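Local coordinates for protein small COPII coat GTPase SAR1 (Encephalitozoon cuniculi, PDB 6VS4) that is a small GTPase of the ADP-ribosylation factor family, built on a P-loop fold, that binds guanosine-5'-diphosphate, at residues K19-E22 and F23-V27; E120-Q123 and E124-E127; K165-L168 and S169-T172. One frame throughout, in Å; residues are numbered along the deposited sequence. Where two conformers were deposited one is given.

Contact 1. Residues K19-E22 and F23-V27; sequences KLTE and FYEKV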
ATOM      1  N   LYS A  19      -0.415  -6.465   1.912  1.00 46.63           N
ATOM      2  CA  LYS A  19      -1.220  -5.689   2.854  1.00 43.29           C
ATOM      3  C   LYS A  19      -2.511  -5.224   2.202  1.00 40.83           C
ATOM      4  O   LYS A  19      -3.570  -5.241   2.839  1.00 43.05           O
ATOM      5  CB  LYS A  19      -0.440  -4.488   3.395  1.00 44.81           C
ATOM      6  CG  LYS A  19       0.827  -4.831   4.164  1.00 54.27           C
ATOM      7  CD  LYS A  19       0.545  -5.567   5.470  1.00 61.59           C
ATOM      8  CE  LYS A  19       1.855  -5.845   6.218  1.00 67.00           C
ATOM      9  NZ  LYS A  19       1.645  -6.638   7.471  1.00 75.98           N
ATOM     10  N   LEU A  20      -2.455  -4.850   0.917  1.00 38.71           N
ATOM     11  CA  LEU A  20      -3.670  -4.444   0.215  1.00 39.09           C
ATOM     12  C   LEU A  20      -4.670  -5.594   0.121  1.00 42.90           C
ATOM     13  O   LEU A  20      -5.882  -5.389   0.270  1.00 42.78           O
ATOM     14  CB  LEU A  20      -3.324  -3.936  -1.183  1.00 36.48           C
ATOM     15  CG  LEU A  20      -2.432  -2.701  -1.307  1.00 40.65           C
ATOM     16  CD1 LEU A  20      -2.287  -2.290  -2.764  1.00 41.03           C
ATOM     17  CD2 LEU A  20      -2.981  -1.551  -0.476  1.00 43.47           C
ATOM     18  N   THR A  21      -4.179  -6.814  -0.090  1.00 42.72           N
ATOM     19  CA  THR A  21      -5.068  -7.970  -0.166  1.00 41.39           C
ATOM     20  C   THR A  21      -5.740  -8.251   1.182  1.00 49.32           C
ATOM     21  O   THR A  21      -6.955  -8.475   1.241  1.00 49.84           O
ATOM     22  CB  THR A  21      -4.280  -9.176  -0.666  1.00 45.14           C
ATOM     23  OG1 THR A  21      -3.820  -8.902  -1.991  1.00 45.99           O
ATOM     24  CG2 THR A  21      -5.167 -10.429  -0.708  1.00 44.42           C
ATOM     25  N   GLU A  22      -4.971  -8.219   2.280  1.00 48.26           N
ATOM     26  CA  GLU A  22      -5.566  -8.383   3.608  1.00 48.71           C
ATOM     27  C   GLU A  22      -6.614  -7.313   3.875  1.00 51.04           C
ATOM     28  O   GLU A  22      -7.683  -7.601   4.423  1.00 55.38           O
ATOM     29  CB  GLU A  22      -4.502  -8.297   4.704  1.00 52.83           C
ATOM     30  CG  GLU A  22      -3.405  -9.321   4.714  1.00 66.65           C
ATOM     31  CD  GLU A  22      -2.433  -9.055   5.858  1.00 87.84           C
ATOM     32  OE1 GLU A  22      -1.204  -9.043   5.619  1.00 98.14           O
ATOM     33  OE2 GLU A  22      -2.905  -8.828   6.996  1.00 86.35           O
ATOM     34  N   PHE A  23      -6.305  -6.066   3.507  1.00 43.35           N
ATOM     35  CA  PHE A  23      -7.232  -4.957   3.687  1.00 41.24           C
ATOM     36  C   PHE A  23      -8.510  -5.183   2.885  1.00 44.74           C
ATOM     37  O   PHE A  23      -9.622  -5.039   3.406  1.00 45.68           O
ATOM     38  CB  PHE A  23      -6.521  -3.670   3.248  1.00 39.70           C
ATOM     39  CG  PHE A  23      -7.199  -2.401   3.663  1.00 42.80           C
ATOM     40  CD1 PHE A  23      -8.418  -2.411   4.320  1.00 41.70           C
ATOM     41  CD2 PHE A  23      -6.601  -1.180   3.387  1.00 44.91           C
ATOM     42  CE1 PHE A  23      -9.026  -1.225   4.698  1.00 46.82           C
ATOM     43  CE2 PHE A  23      -7.198   0.006   3.762  1.00 46.75           C
ATOM     44  CZ  PHE A  23      -8.416  -0.017   4.418  1.00 39.80           C
ATOM     45  N   TYR A  24      -8.359  -5.599   1.628  1.00 43.06           N
ATOM     46  CA  TYR A  24      -9.499  -5.890   0.771  1.00 40.57           C
ATOM     47  C   TYR A  24     -10.397  -6.942   1.406  1.00 46.68           C
ATOM     48  O   TYR A  24     -11.623  -6.793   1.430  1.00 48.52           O
ATOM     49  CB  TYR A  24      -8.977  -6.358  -0.589  1.00 39.77           C
ATOM     50  CG  TYR A  24      -9.965  -6.359  -1.733  1.00 48.97           C
ATOM     51  CD1 TYR A  24     -10.048  -5.279  -2.603  1.00 43.31           C
ATOM     52  CD2 TYR A  24     -10.775  -7.469  -1.981  1.00 50.52           C
ATOM     53  CE1 TYR A  24     -10.935  -5.283  -3.663  1.00 44.42           C
ATOM     54  CE2 TYR A  24     -11.666  -7.484  -3.033  1.00 42.82           C
ATOM     55  CZ  TYR A  24     -11.740  -6.393  -3.872  1.00 51.73           C
ATOM     56  OH  TYR A  24     -12.630  -6.417  -4.918  1.00 58.88           O
ATOM     57  N   GLU A  25      -9.796  -7.982   1.987  1.00 40.77           N
ATOM     58  CA  GLU A  25     -10.586  -9.026   2.628  1.00 43.59           C
ATOM     59  C   GLU A  25     -11.259  -8.515   3.892  1.00 47.22           C
ATOM     60  O   GLU A  25     -12.386  -8.917   4.205  1.00 55.99           O
ATOM     61  CB  GLU A  25      -9.711 -10.238   2.936  1.00 50.01           C
ATOM     62  CG  GLU A  25      -9.291 -11.016   1.700  1.00 65.68           C
ATOM     63  CD  GLU A  25      -8.114 -11.943   1.957  1.00 80.63           C
ATOM     64  OE1 GLU A  25      -7.681 -12.042   3.129  1.00 81.86           O
ATOM     65  OE2 GLU A  25      -7.642 -12.590   0.991  1.00 81.68           O
ATOM     66  N   LYS A  26     -10.571  -7.651   4.646  1.00 45.90           N
ATOM     67  CA  LYS A  26     -11.137  -7.131   5.887  1.00 43.87           C
ATOM     68  C   LYS A  26     -12.413  -6.345   5.626  1.00 40.98           C
ATOM     69  O   LYS A  26     -13.389  -6.470   6.374  1.00 45.13           O
ATOM     70  CB  LYS A  26     -10.110  -6.248   6.599  1.00 47.01           C
ATOM     71  CG  LYS A  26     -10.578  -5.711   7.948  1.00 53.70           C
ATOM     72  CD  LYS A  26     -10.670  -6.827   8.977  1.00 66.49           C
ATOM     73  CE  LYS A  26     -10.963  -6.299  10.371  1.00 84.00           C
ATOM     74  NZ  LYS A  26     -12.395  -5.959  10.570  1.00 96.27           N
ATOM     75  N   VAL A  27     -12.443  -5.572   4.536  1.00 43.76           N
ATOM     76  CA  VAL A  27     -13.639  -4.807   4.192  1.00 44.34           C
ATOM     77  C   VAL A  27     -14.818  -5.740   3.949  1.00 50.85           C
ATOM     78  O   VAL A  27     -15.944  -5.469   4.384  1.00 58.89           O
ATOM     79  CB  VAL A  27     -13.365  -3.909   2.972  1.00 46.97           C
ATOM     80  CG1 VAL A  27     -14.657  -3.291   2.473  1.00 46.86           C
ATOM     81  CG2 VAL A  27     -12.380  -2.820   3.340  1.00 44.38           C
TER

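Contact 2. Residues E120-Q123 and E124-E127; sequences ERFQ and EVRE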
ATOM      1  N   GLU A 120     -21.623 -35.196 -12.059  1.00 77.86           N
ATOM      2  CA  GLU A 120     -22.094 -36.555 -11.793  1.00 82.62           C
ATOM      3  C   GLU A 120     -22.884 -36.659 -10.494  1.00 83.98           C
ATOM      4  O   GLU A 120     -23.704 -37.577 -10.351  1.00 80.21           O
ATOM      5  CB  GLU A 120     -20.918 -37.535 -11.797  1.00 89.53           C
ATOM      6  CG  GLU A 120     -20.226 -37.656 -13.160  1.00100.44           C
ATOM      7  CD  GLU A 120     -21.188 -37.995 -14.303  1.00112.85           C
ATOM      8  OE1 GLU A 120     -22.103 -38.826 -14.100  1.00117.30           O
ATOM      9  OE2 GLU A 120     -21.026 -37.433 -15.409  1.00111.47           O
ATOM     10  N   ARG A 121     -22.655 -35.748  -9.545  1.00 80.46           N
ATOM     11  CA  ARG A 121     -23.339 -35.765  -8.261  1.00 80.79           C
ATOM     12  C   ARG A 121     -24.533 -34.819  -8.233  1.00 81.80           C
ATOM     13  O   ARG A 121     -25.029 -34.487  -7.151  1.00 81.35           O
ATOM     14  CB  ARG A 121     -22.354 -35.425  -7.144  1.00 79.24           C
ATOM     15  CG  ARG A 121     -21.179 -36.391  -7.064  1.00 88.13           C
ATOM     16  CD  ARG A 121     -20.167 -35.949  -6.033  1.00 87.70           C
ATOM     17  NE  ARG A 121     -20.658 -36.079  -4.670  1.00 93.55           N
ATOM     18  CZ  ARG A 121     -20.118 -35.452  -3.631  1.00 90.09           C
ATOM     19  NH1 ARG A 121     -19.080 -34.644  -3.810  1.00 82.26           N
ATOM     20  NH2 ARG A 121     -20.620 -35.625  -2.415  1.00 91.30           N
ATOM     21  N   PHE A 122     -25.026 -34.409  -9.406  1.00 83.60           N
ATOM     22  CA  PHE A 122     -26.180 -33.520  -9.485  1.00 79.77           C
ATOM     23  C   PHE A 122     -27.445 -34.175  -8.954  1.00 83.20           C
ATOM     24  O   PHE A 122     -28.372 -33.467  -8.545  1.00 84.88           O
ATOM     25  CB  PHE A 122     -26.401 -33.060 -10.927  1.00 67.86           C
ATOM     26  CG  PHE A 122     -25.588 -31.855 -11.311  1.00 70.37           C
ATOM     27  CD1 PHE A 122     -24.812 -31.200 -10.373  1.00 64.47           C
ATOM     28  CD2 PHE A 122     -25.596 -31.380 -12.614  1.00 69.85           C
ATOM     29  CE1 PHE A 122     -24.059 -30.082 -10.725  1.00 63.09           C
ATOM     30  CE2 PHE A 122     -24.848 -30.268 -12.974  1.00 65.89           C
ATOM     31  CZ  PHE A 122     -24.077 -29.621 -12.032  1.00 62.05           C
ATOM     32  N   GLN A 123     -27.506 -35.508  -8.961  1.00 89.46           N
ATOM     33  CA  GLN A 123     -28.660 -36.198  -8.396  1.00 86.98           C
ATOM     34  C   GLN A 123     -28.700 -36.055  -6.879  1.00 81.85           C
ATOM     35  O   GLN A 123     -29.774 -35.856  -6.301  1.00 83.32           O
ATOM     36  CB  GLN A 123     -28.639 -37.668  -8.809  1.00 95.14           C
ATOM     37  CG  GLN A 123     -29.916 -38.412  -8.465  1.00108.40           C
ATOM     38  CD  GLN A 123     -31.143 -37.773  -9.082  1.00115.48           C
ATOM     39  OE1 GLN A 123     -31.082 -37.199 -10.167  1.00117.54           O
ATOM     40  NE2 GLN A 123     -32.271 -37.874  -8.389  1.00122.61           N
ATOM     41  N   GLU A 124     -27.543 -36.142  -6.218  1.00 81.83           N
ATOM     42  CA  GLU A 124     -27.496 -35.839  -4.790  1.00 87.78           C
ATOM     43  C   GLU A 124     -27.911 -34.401  -4.523  1.00 76.27           C
ATOM     44  O   GLU A 124     -28.636 -34.127  -3.560  1.00 79.20           O
ATOM     45  CB  GLU A 124     -26.095 -36.071  -4.229  1.00 95.83           C
ATOM     46  CG  GLU A 124     -25.528 -37.452  -4.420  1.00103.78           C
ATOM     47  CD  GLU A 124     -24.192 -37.602  -3.724  1.00111.59           C
ATOM     48  OE1 GLU A 124     -24.061 -37.102  -2.588  1.00112.34           O
ATOM     49  OE2 GLU A 124     -23.275 -38.210  -4.315  1.00118.86           O
ATOM     50  N   VAL A 125     -27.462 -33.468  -5.365  1.00 68.26           N
ATOM     51  CA  VAL A 125     -27.770 -32.056  -5.146  1.00 67.33           C
ATOM     52  C   VAL A 125     -29.273 -31.828  -5.189  1.00 68.58           C
ATOM     53  O   VAL A 125     -29.839 -31.147  -4.327  1.00 67.26           O
ATOM     54  CB  VAL A 125     -27.042 -31.172  -6.174  1.00 61.06           C
ATOM     55  CG1 VAL A 125     -27.508 -29.730  -6.051  1.00 56.88           C
ATOM     56  CG2 VAL A 125     -25.532 -31.264  -5.991  1.00 56.20           C
ATOM     57  N   ARG A 126     -29.946 -32.404  -6.186  1.00 70.35           N
ATOM     58  CA  ARG A 126     -31.382 -32.181  -6.301  1.00 77.10           C
ATOM     59  C   ARG A 126     -32.122 -32.813  -5.129  1.00 78.36           C
ATOM     60  O   ARG A 126     -33.107 -32.251  -4.636  1.00 71.32           O
ATOM     61  CB  ARG A 126     -31.897 -32.683  -7.656  1.00 81.26           C
ATOM     62  CG  ARG A 126     -32.500 -34.065  -7.700  1.00 97.12           C
ATOM     63  CD  ARG A 126     -33.099 -34.307  -9.083  1.00110.31           C
ATOM     64  NE  ARG A 126     -34.167 -33.351  -9.374  1.00113.53           N
ATOM     65  CZ  ARG A 126     -34.391 -32.820 -10.570  1.00107.44           C
ATOM     66  NH1 ARG A 126     -33.611 -33.137 -11.593  1.00100.86           N
ATOM     67  NH2 ARG A 126     -35.386 -31.958 -10.738  1.00106.87           N
ATOM     68  N   GLU A 127     -31.664 -33.983  -4.669  1.00 82.38           N
ATOM     69  CA  GLU A 127     -32.244 -34.586  -3.472  1.00 83.77           C
ATOM     70  C   GLU A 127     -31.926 -33.757  -2.233  1.00 74.83           C
ATOM     71  O   GLU A 127     -32.805 -33.511  -1.401  1.00 75.77           O
ATOM     72  CB  GLU A 127     -31.750 -36.024  -3.310  1.00 94.68           C
ATOM     73  CG  GLU A 127     -32.721 -37.074  -3.848  1.00103.02           C
ATOM     74  CD  GLU A 127     -32.044 -38.120  -4.720  1.00111.01           C
ATOM     75  OE1 GLU A 127     -32.663 -38.557  -5.719  1.00120.45           O
ATOM     76  OE2 GLU A 127     -30.894 -38.505  -4.410  1.00104.69           O
TER

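Contact 3. Residues K165-L168 and S169-T172; sequences KSWL and SQET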
ATOM      1  N   LYS A 165     -27.073 -21.819 -17.652  1.00 64.98           N
ATOM      2  CA  LYS A 165     -27.921 -21.535 -16.500  1.00 59.85           C
ATOM      3  C   LYS A 165     -29.193 -22.379 -16.535  1.00 61.68           C
ATOM      4  O   LYS A 165     -29.609 -22.930 -15.509  1.00 66.11           O
ATOM      5  CB  LYS A 165     -28.243 -20.044 -16.448  1.00 58.18           C
ATOM      6  CG  LYS A 165     -27.043 -19.183 -16.059  1.00 65.76           C
ATOM      7  CD  LYS A 165     -27.219 -17.724 -16.466  1.00 68.57           C
ATOM      8  CE  LYS A 165     -28.464 -17.106 -15.879  1.00 67.05           C
ATOM      9  NZ  LYS A 165     -28.780 -15.833 -16.576  1.00 68.99           N
ATOM     10  N   SER A 166     -29.798 -22.532 -17.716  1.00 63.59           N
ATOM     11  CA  SER A 166     -30.977 -23.383 -17.826  1.00 72.89           C
ATOM     12  C   SER A 166     -30.643 -24.837 -17.518  1.00 66.47           C
ATOM     13  O   SER A 166     -31.393 -25.513 -16.808  1.00 66.26           O
ATOM     14  CB  SER A 166     -31.585 -23.270 -19.223  1.00 79.08           C
ATOM     15  OG  SER A 166     -32.357 -22.092 -19.355  1.00 88.59           O
ATOM     16  N   TRP A 167     -29.506 -25.327 -18.019  1.00 66.25           N
ATOM     17  CA  TRP A 167     -29.125 -26.719 -17.791  1.00 69.66           C
ATOM     18  C   TRP A 167     -28.846 -26.988 -16.315  1.00 71.65           C
ATOM     19  O   TRP A 167     -29.201 -28.054 -15.797  1.00 73.31           O
ATOM     20  CB  TRP A 167     -27.909 -27.071 -18.645  1.00 64.65           C
ATOM     21  CG  TRP A 167     -27.409 -28.469 -18.475  1.00 64.05           C
ATOM     22  CD1 TRP A 167     -27.980 -29.621 -18.959  1.00 72.48           C
ATOM     23  CD2 TRP A 167     -26.237 -28.875 -17.760  1.00 64.02           C
ATOM     24  NE1 TRP A 167     -27.224 -30.711 -18.600  1.00 67.85           N
ATOM     25  CE2 TRP A 167     -26.148 -30.281 -17.866  1.00 70.35           C
ATOM     26  CE3 TRP A 167     -25.242 -28.182 -17.052  1.00 67.27           C
ATOM     27  CZ2 TRP A 167     -25.110 -31.008 -17.281  1.00 73.95           C
ATOM     28  CZ3 TRP A 167     -24.214 -28.904 -16.470  1.00 64.57           C
ATOM     29  CH2 TRP A 167     -24.158 -30.304 -16.584  1.00 76.27           C
ATOM     30  N   LEU A 168     -28.202 -26.041 -15.623  1.00 70.20           N
ATOM     31  CA  LEU A 168     -27.959 -26.207 -14.193  1.00 61.19           C
ATOM     32  C   LEU A 168     -29.270 -26.298 -13.429  1.00 61.83           C
ATOM     33  O   LEU A 168     -29.440 -27.165 -12.564  1.00 71.97           O
ATOM     34  CB  LEU A 168     -27.113 -25.051 -13.657  1.00 58.13           C
ATOM     35  CG  LEU A 168     -25.632 -25.047 -14.010  1.00 57.07           C
ATOM     36  CD1 LEU A 168     -24.976 -23.818 -13.405  1.00 54.41           C
ATOM     37  CD2 LEU A 168     -24.970 -26.317 -13.512  1.00 52.56           C
ATOM     38  N   SER A 169     -30.211 -25.403 -13.736  1.00 61.60           N
ATOM     39  CA  SER A 169     -31.508 -25.447 -13.072  0.62 62.71           C
ATOM     40  C   SER A 169     -32.254 -26.735 -13.402  1.00 64.88           C
ATOM     41  O   SER A 169     -32.945 -27.294 -12.542  1.00 68.13           O
ATOM     42  CB  SER A 169     -32.336 -24.223 -13.459  0.62 64.84           C
ATOM     43  OG  SER A 169     -31.920 -23.080 -12.727  0.62 66.18           O
ATOM     44  N   GLN A 170     -32.115 -27.228 -14.638  1.00 66.63           N
ATOM     45  CA  GLN A 170     -32.813 -28.451 -15.034  1.00 65.61           C
ATOM     46  C   GLN A 170     -32.283 -29.660 -14.273  1.00 70.05           C
ATOM     47  O   GLN A 170     -33.057 -30.520 -13.847  1.00 74.55           O
ATOM     48  CB  GLN A 170     -32.682 -28.674 -16.542  1.00 68.07           C
ATOM     49  CG  GLN A 170     -33.235 -30.005 -17.015  1.00 76.07           C
ATOM     50  CD  GLN A 170     -33.063 -30.226 -18.508  1.00 85.09           C
ATOM     51  OE1 GLN A 170     -34.035 -30.453 -19.228  1.00100.80           O
ATOM     52  NE2 GLN A 170     -31.825 -30.204 -18.972  1.00 81.35           N
ATOM     53  N   GLU A 171     -30.966 -29.723 -14.059  1.00 70.09           N
ATOM     54  CA  GLU A 171     -30.359 -30.905 -13.459  1.00 70.33           C
ATOM     55  C   GLU A 171     -30.460 -30.915 -11.937  1.00 76.39           C
ATOM     56  O   GLU A 171     -30.474 -31.995 -11.341  1.00 81.93           O
ATOM     57  CB  GLU A 171     -28.889 -31.006 -13.875  1.00 70.22           C
ATOM     58  CG  GLU A 171     -28.665 -31.231 -15.363  1.00 80.65           C
ATOM     59  CD  GLU A 171     -29.042 -32.634 -15.811  1.00 91.69           C
ATOM     60  OE1 GLU A 171     -29.958 -32.776 -16.652  1.00 91.96           O
ATOM     61  OE2 GLU A 171     -28.426 -33.597 -15.306  1.00 94.66           O
ATOM     62  N   THR A 172     -30.536 -29.747 -11.288  1.00 70.78           N
ATOM     63  CA  THR A 172     -30.615 -29.695  -9.832  1.00 69.08           C
ATOM     64  C   THR A 172     -32.020 -29.418  -9.318  1.00 74.00           C
ATOM     65  O   THR A 172     -32.252 -29.531  -8.110  1.00 77.60           O
ATOM     66  CB  THR A 172     -29.670 -28.623  -9.258  1.00 62.77           C
ATOM     67  OG1 THR A 172     -30.133 -27.319  -9.625  1.00 58.00           O
ATOM     68  CG2 THR A 172     -28.252 -28.819  -9.762  1.00 62.51           C
TER

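Contact 1. Residues K19-E22 and F23-V27
Two turns of the long N-terminal helix 9-33 run through Lys19 to Val27, and within them Thr21 and Glu25 make the side-chain contact one turn apart. The methyl CG2 of Thr21 lies 3.7 Å from Glu25 OE2, an apolar group beside one oxygen of a carboxylate whose chain slants across it. The hydroxyl is directed elsewhere: OG1 stands anti to the carbonyl carbon (chi1 -63°) and turns back along the helix to bond with Lys17 O, which leaves the methyl to face Glu25. Glu25 in turn sets out beside its own backbone N and runs extended, its CG 3.5 Å from Thr21 O, the oxygen that also accepts Glu25 N at 3.0 Å.

The i to i+4 ladder of an alpha-helix supplies the rest. Phe23 N reaches Lys19 O at 2.9 Å, Tyr24 N reaches Leu20 O at 2.8 Å, and Lys26 N reaches Glu22 O at 2.9 Å. Both aromatic residues set CG anti to the backbone N (Phe23 chi1 -166°), carrying their rings away from the preceding turn while each CB rests near a carbonyl oxygen. The ring of Phe23 meets Tyr12 of a second subunit, and Leu20 packs on Val16 of that subunit and on Leu13 of a third. Tyr24 instead directs its side chain to Asn199 and Ser200 of its own chain.

Contact 2. Residues E120-Q123 and E124-E127
Arg121 and Glu124 slant past one another with their guanidinium and carboxylate planes turned 58° apart. Glu124 OE2 sits at the edge of the guanidinium, in its plane, and accepts Arg121 NE along a nearly straight line at 3.4 Å, a weak bond that forms part of a salt bridge. The stronger partner of Arg121 is Asp48, so two carboxylates pair with the guanidinium, Asp48 at NH2 and, more weakly, Glu124 at NE.

Arg121 occupies the N-cap position of helix 122-135, the helical connection of a beta-alpha-beta unit between strands 109-115 and 141-146. Its carbonyl oxygen takes the first of the helical bonds here, from Val125 N at 3.2 Å.

Farther along, Gln123 and Glu127 are joined by a shorter bond, NE2 to OE1 at 2.8 Å. A bend at chi2 (57°) turns the amide along the helix toward Glu127; the acceptor is near the amide plane, yet the donor stands above the carboxylate, and the two planes are 64° apart. The methylene CD of Arg126 passes alongside the Gln123 amide, 3.7 Å from OE1. Phe122 CD1 lies 4.4 Å from Val125 CG2, and Val125 also packs on Ile47 of strand 40-47.

Contact 3. Residues K165-L168 and S169-T172
Trp167 and Glu171, a turn apart on helix 162-172, meet through a CH-pi contact. Glu171 CG lies over one face of the indole, 3.8 Å from the centroid of the five-membered ring and 21° off its normal, displaced toward the rim. With the chain bent at chi2 (-72°), the carboxylate is laid almost parallel to the indole, its plane only 10° away. Gln170 arrives differently: NE2 is 3.9 Å from Trp167 CD1, and its amide stands nearly upright against the ring plane.

Hydrogen bonding follows the backbone. Ser169 N reaches Lys165 O at 3.1 Å, Gln170 N reaches Ser166 O at 2.9 Å, and Glu171 N reaches Trp167 O at 3.0 Å. At the last turn the pattern thickens, because Leu168 O is gripped twice by Thr172, through N at 3.1 Å and through the hydroxyl OG1 at 3.0 Å. The two donors come from opposite faces of the carbonyl plane, and the hydroxyl bond is made possible by OG1 standing between the backbone N and the carbonyl carbon. Thr172 OG1 also receives a weak bond from Ile174 N just beyond the helix.

Among charges, Lys165 NZ pairs with Glu159, outside these turns.

The helix touches helix 122-135, strand 186-190 and a loop: Leu168 and Glu171 meet Phe122 of helix 122-135, Thr172 meets Val125 of the same helix, Lys165 rests on Tyr190 of strand 186-190, and Trp167 touches Val119 in the loop.

In the fold
The three contacts are all local, yet their settings differ. Contact 1 lies across the chain's centre from the other two, about 36 Å from contact 2 and 35 Å from contact 3 between centres, where Leu20 and Phe23 pack on neighbouring subunits. Contacts 2 and 3 belong to two helices packed together; their centres are about 11 Å apart and they touch, Arg126 CB lying 3.2 Å from Thr172 O. All three are partly buried, mixing buried residues (Leu20 and Phe23; Phe122 and Val125; Leu168 and Thr172) with exposed polar ones (Glu22; Gln123; Ser166 and Gln170). Contact 1 rests chiefly on backbone bonds, contact 2 on charged and amide pairs at a helix start, contact 3 on an indole face and a doubly held carbonyl at a helix end.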